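Local coordinates for protein mevalonate 3-kinase (Thermoplasma acidophilum, PDB 4RKS) that phosphorylates (R)-mevalonate with ATP to give mevalonate 3-phosphate in the alternative mevalonate pathway of extreme acidophiles, at residues 21-33 / 325-337. Numbering follows the deposited sequence.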
# COMPACT_ATOMS: atom_id res chain seq x y z
N THR A 21 24.77 -4.47 24.07
CA THR A 21 23.67 -3.80 23.39
C THR A 21 24.08 -3.28 22.01
O THR A 21 25.26 -3.22 21.67
CB THR A 21 23.10 -2.63 24.24
OG1 THR A 21 24.17 -1.81 24.73
CG2 THR A 21 22.30 -3.15 25.42
N TYR A 22 23.08 -2.93 21.19
CA TYR A 22 23.32 -2.35 19.87
C TYR A 22 22.98 -0.86 19.87
O TYR A 22 22.49 -0.34 20.87
CB TYR A 22 22.48 -3.08 18.81
CG TYR A 22 22.79 -4.55 18.67
CD1 TYR A 22 23.79 -5.00 17.81
CD2 TYR A 22 22.09 -5.50 19.41
CE1 TYR A 22 24.08 -6.35 17.69
CE2 TYR A 22 22.38 -6.86 19.29
CZ TYR A 22 23.37 -7.27 18.43
OH TYR A 22 23.66 -8.62 18.30
N ARG A 23 23.23 -0.19 18.75
CA ARG A 23 22.94 1.24 18.65
C ARG A 23 21.82 1.56 17.65
O ARG A 23 21.12 2.55 17.82
CB ARG A 23 24.21 2.00 18.26
CG ARG A 23 25.28 1.93 19.33
CD ARG A 23 26.66 2.17 18.75
NE ARG A 23 27.68 2.17 19.80
CZ ARG A 23 28.15 3.27 20.38
NH1 ARG A 23 27.72 4.47 20.00
NH2 ARG A 23 29.07 3.18 21.33
N SER A 24 21.65 0.73 16.63
CA SER A 24 20.67 1.00 15.60
C SER A 24 20.28 -0.24 14.80
O SER A 24 20.97 -1.25 14.81
CB SER A 24 21.20 2.04 14.62
OG SER A 24 22.15 1.44 13.75
N ILE A 25 19.16 -0.15 14.10
CA ILE A 25 18.77 -1.20 13.16
C ILE A 25 18.11 -0.57 11.95
O ILE A 25 17.39 0.41 12.07
CB ILE A 25 17.82 -2.26 13.80
CG1 ILE A 25 17.61 -3.44 12.85
CG2 ILE A 25 16.49 -1.64 14.21
CD1 ILE A 25 16.91 -4.63 13.48
N GLY A 26 18.39 -1.12 10.77
CA GLY A 26 17.78 -0.65 9.55
C GLY A 26 16.79 -1.65 8.98
O GLY A 26 16.86 -2.85 9.25
N SER A 27 15.86 -1.15 8.17
CA SER A 27 14.88 -2.02 7.53
C SER A 27 14.42 -1.41 6.21
O SER A 27 14.74 -0.27 5.92
CB SER A 27 13.68 -2.26 8.44
OG SER A 27 13.09 -1.03 8.82
N THR A 28 13.68 -2.18 5.42
CA THR A 28 13.22 -1.78 4.08
C THR A 28 11.82 -2.36 3.82
O THR A 28 11.58 -3.52 4.11
CB THR A 28 14.21 -2.28 2.98
OG1 THR A 28 15.50 -1.69 3.18
CG2 THR A 28 13.71 -1.95 1.54
N ALA A 29 10.89 -1.58 3.28
CA ALA A 29 9.63 -2.15 2.78
C ALA A 29 9.27 -1.52 1.43
O ALA A 29 9.89 -0.53 1.01
CB ALA A 29 8.51 -1.96 3.79
N TYR A 30 8.26 -2.09 0.77
CA TYR A 30 7.85 -1.68 -0.58
C TYR A 30 6.45 -1.11 -0.57
O TYR A 30 5.60 -1.56 0.21
CB TYR A 30 7.96 -2.89 -1.54
CG TYR A 30 9.36 -3.42 -1.51
CD1 TYR A 30 10.38 -2.73 -2.15
CD2 TYR A 30 9.68 -4.56 -0.78
CE1 TYR A 30 11.68 -3.17 -2.10
CE2 TYR A 30 10.99 -5.01 -0.71
CZ TYR A 30 11.98 -4.31 -1.38
OH TYR A 30 13.28 -4.72 -1.32
N PRO A 31 6.19 -0.12 -1.44
CA PRO A 31 4.86 0.51 -1.53
C PRO A 31 3.81 -0.45 -2.06
O PRO A 31 4.09 -1.57 -2.50
CB PRO A 31 5.09 1.68 -2.50
CG PRO A 31 6.20 1.20 -3.39
CD PRO A 31 7.11 0.40 -2.48
N THR A 32 2.55 -0.02 -1.98
CA THR A 32 1.47 -0.94 -2.28
C THR A 32 0.43 -0.32 -3.22
O THR A 32 0.36 0.90 -3.39
CB THR A 32 0.77 -1.40 -0.97
OG1 THR A 32 0.11 -0.30 -0.36
CG2 THR A 32 1.78 -1.96 0.01
N ILE A 33 -0.34 -1.21 -3.85
CA ILE A 33 -1.47 -0.86 -4.71
C ILE A 33 -2.69 -1.63 -4.23
O ILE A 33 -2.63 -2.86 -4.07
CB ILE A 33 -1.19 -1.20 -6.19
CG1 ILE A 33 -0.07 -0.33 -6.74
CG2 ILE A 33 -2.47 -1.05 -7.04
CD1 ILE A 33 0.58 -0.87 -8.02
N LEU A 325 6.55 -1.77 -13.36
CA LEU A 325 6.46 -2.29 -11.99
C LEU A 325 6.29 -3.80 -11.94
O LEU A 325 5.87 -4.44 -12.90
CB LEU A 325 5.29 -1.63 -11.26
CG LEU A 325 5.20 -0.10 -11.23
CD1 LEU A 325 3.95 0.37 -10.48
CD2 LEU A 325 6.44 0.50 -10.60
N ARG A 326 6.60 -4.39 -10.78
CA ARG A 326 6.37 -5.81 -10.57
C ARG A 326 5.95 -6.09 -9.12
O ARG A 326 6.22 -5.29 -8.22
CB ARG A 326 7.61 -6.62 -10.92
CG ARG A 326 8.83 -6.30 -10.10
CD ARG A 326 9.85 -7.44 -10.17
NE ARG A 326 10.12 -7.86 -11.55
CZ ARG A 326 11.08 -8.71 -11.89
NH1 ARG A 326 11.88 -9.22 -10.96
NH2 ARG A 326 11.25 -9.04 -13.17
N ILE A 327 5.29 -7.22 -8.91
CA ILE A 327 4.85 -7.61 -7.56
C ILE A 327 6.04 -8.08 -6.74
O ILE A 327 6.81 -8.89 -7.22
CB ILE A 327 3.80 -8.74 -7.60
CG1 ILE A 327 2.59 -8.35 -8.46
CG2 ILE A 327 3.39 -9.16 -6.18
CD1 ILE A 327 2.16 -6.95 -8.30
N VAL A 328 6.21 -7.58 -5.51
CA VAL A 328 7.34 -8.02 -4.68
C VAL A 328 6.88 -8.50 -3.29
O VAL A 328 5.66 -8.57 -3.02
CB VAL A 328 8.40 -6.91 -4.54
CG1 VAL A 328 8.95 -6.51 -5.93
CG2 VAL A 328 7.83 -5.68 -3.83
N GLY A 329 7.84 -8.82 -2.43
CA GLY A 329 7.58 -9.43 -1.12
C GLY A 329 7.43 -8.43 0.02
O GLY A 329 7.27 -7.23 -0.21
N GLY A 330 7.50 -8.93 1.27
CA GLY A 330 7.23 -8.11 2.45
C GLY A 330 8.43 -7.35 3.00
O GLY A 330 9.53 -7.42 2.45
N ALA A 331 8.22 -6.60 4.09
CA ALA A 331 9.27 -5.77 4.69
C ALA A 331 10.39 -6.64 5.26
O ALA A 331 10.15 -7.79 5.63
CB ALA A 331 8.66 -4.91 5.80
N TRP A 332 11.60 -6.10 5.34
CA TRP A 332 12.71 -6.92 5.84
C TRP A 332 13.75 -6.09 6.60
O TRP A 332 13.86 -4.89 6.40
CB TRP A 332 13.38 -7.70 4.69
CG TRP A 332 13.83 -6.85 3.51
CD1 TRP A 332 13.06 -6.43 2.47
CD2 TRP A 332 15.16 -6.38 3.25
NE1 TRP A 332 13.82 -5.70 1.58
CE2 TRP A 332 15.12 -5.67 2.03
CE3 TRP A 332 16.38 -6.50 3.92
CZ2 TRP A 332 16.25 -5.06 1.48
CZ3 TRP A 332 17.50 -5.91 3.38
CH2 TRP A 332 17.42 -5.19 2.17
N HIS A 333 14.51 -6.74 7.47
CA HIS A 333 15.44 -5.98 8.29
C HIS A 333 16.89 -6.33 8.02
O HIS A 333 17.22 -7.39 7.46
CB HIS A 333 15.11 -6.19 9.78
CG HIS A 333 15.56 -7.52 10.31
ND1 HIS A 333 16.80 -7.72 10.87
CD2 HIS A 333 14.93 -8.72 10.36
CE1 HIS A 333 16.92 -8.99 11.23
NE2 HIS A 333 15.80 -9.62 10.92
N ARG A 334 17.78 -5.42 8.42
CA ARG A 334 19.22 -5.68 8.40
C ARG A 334 19.68 -6.05 9.80
O ARG A 334 18.99 -5.77 10.78
CB ARG A 334 19.98 -4.46 7.89
CG ARG A 334 19.61 -4.06 6.48
CD ARG A 334 20.11 -2.66 6.17
NE ARG A 334 19.66 -2.20 4.86
CZ ARG A 334 20.20 -2.59 3.71
NH1 ARG A 334 21.21 -3.45 3.70
NH2 ARG A 334 19.74 -2.11 2.56
N ARG A 335 20.84 -6.70 9.90
CA ARG A 335 21.43 -6.98 11.20
C ARG A 335 21.69 -5.67 11.94
O ARG A 335 22.20 -4.72 11.34
CB ARG A 335 22.74 -7.77 11.04
CG ARG A 335 22.58 -9.13 10.35
CD ARG A 335 23.90 -9.89 10.20
NE ARG A 335 24.75 -9.35 9.13
CZ ARG A 335 24.62 -9.65 7.84
NH1 ARG A 335 25.44 -9.10 6.95
NH2 ARG A 335 23.68 -10.49 7.43
N PRO A 336 21.34 -5.60 13.23
CA PRO A 336 21.55 -4.42 14.08
C PRO A 336 23.03 -4.03 14.11
O PRO A 336 23.88 -4.91 13.98
CB PRO A 336 21.10 -4.88 15.47
CG PRO A 336 20.26 -6.08 15.23
CD PRO A 336 20.73 -6.72 13.97
N GLU A 337 23.32 -2.73 14.23
CA GLU A 337 24.69 -2.24 14.28
C GLU A 337 25.10 -1.94 15.73
O GLU A 337 24.32 -1.36 16.49
CB GLU A 337 24.85 -0.98 13.42
CG GLU A 337 25.06 -1.28 11.95
CD GLU A 337 25.13 -0.05 11.08
OE1 GLU A 337 25.05 1.10 11.59
OE2 GLU A 337 25.25 -0.24 9.84
O HOH W 1 24.44 2.68 13.89
O HOH W 2 21.18 -2.47 10.58
O HOH W 3 17.34 -1.43 1.24
O HOH W 4 7.13 -4.74 1.24
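Trp332 lies over Thr28 at the pair where the C-terminal tail is tied to the first strand by two backbone bonds, Trp332 N to Thr28 O and Thr28 N to Trp332 O, both 2.9 Å. The two side chains run alongside each other on one face of the sheet. With chi1 at 53°, Trp332 CG sits between its own N and carbonyl carbon, which brings the indole back across the neighbouring strand; Thr28 CB then packs against one indole face, 3.6 Å from Trp332 CE2. Tyr30 OH lies close to the indole plane, at the ring edge, and accepts the indole N-H, Trp332 NE1 to Tyr30 OH 3.1 Å; the two rings meet rim to rim. Val328 CG2 touches the other end of the tyrosine, 3.6 Å from Tyr30 CG, and a water joins Tyr30 N to Gly329 O.

In this GHMP-family kinase the tail thus runs antiparallel along strand 24-34, adding an edge opposite strand 66-73. On the reverse face, beyond the non-hydrogen-bonded pair Ser27 and His333, the imidazole turns away and gives its ND1 proton to Arg334 O, approached from above the carbonyl plane; Ile25 CG1 reaches that same oxygen at 3.4 Å. Ser27 OG hydrogen-bonds to Ser133 O of helix 128-141.

At the chain terminus Arg23 and Ser24 both face Glu337 in a classic beta bulge: Arg23 N makes a straight 2.8 Å bond to Glu337 O, Ser24 N only a weak one. Tyr22, its CG anti to the carbonyl carbon (chi1 -61°), offers a ring face to Pro336 CB, 3.8 Å from the ring centroid. Ser24 OG bonds to Arg70 and, through a water, meets Glu337 OE1.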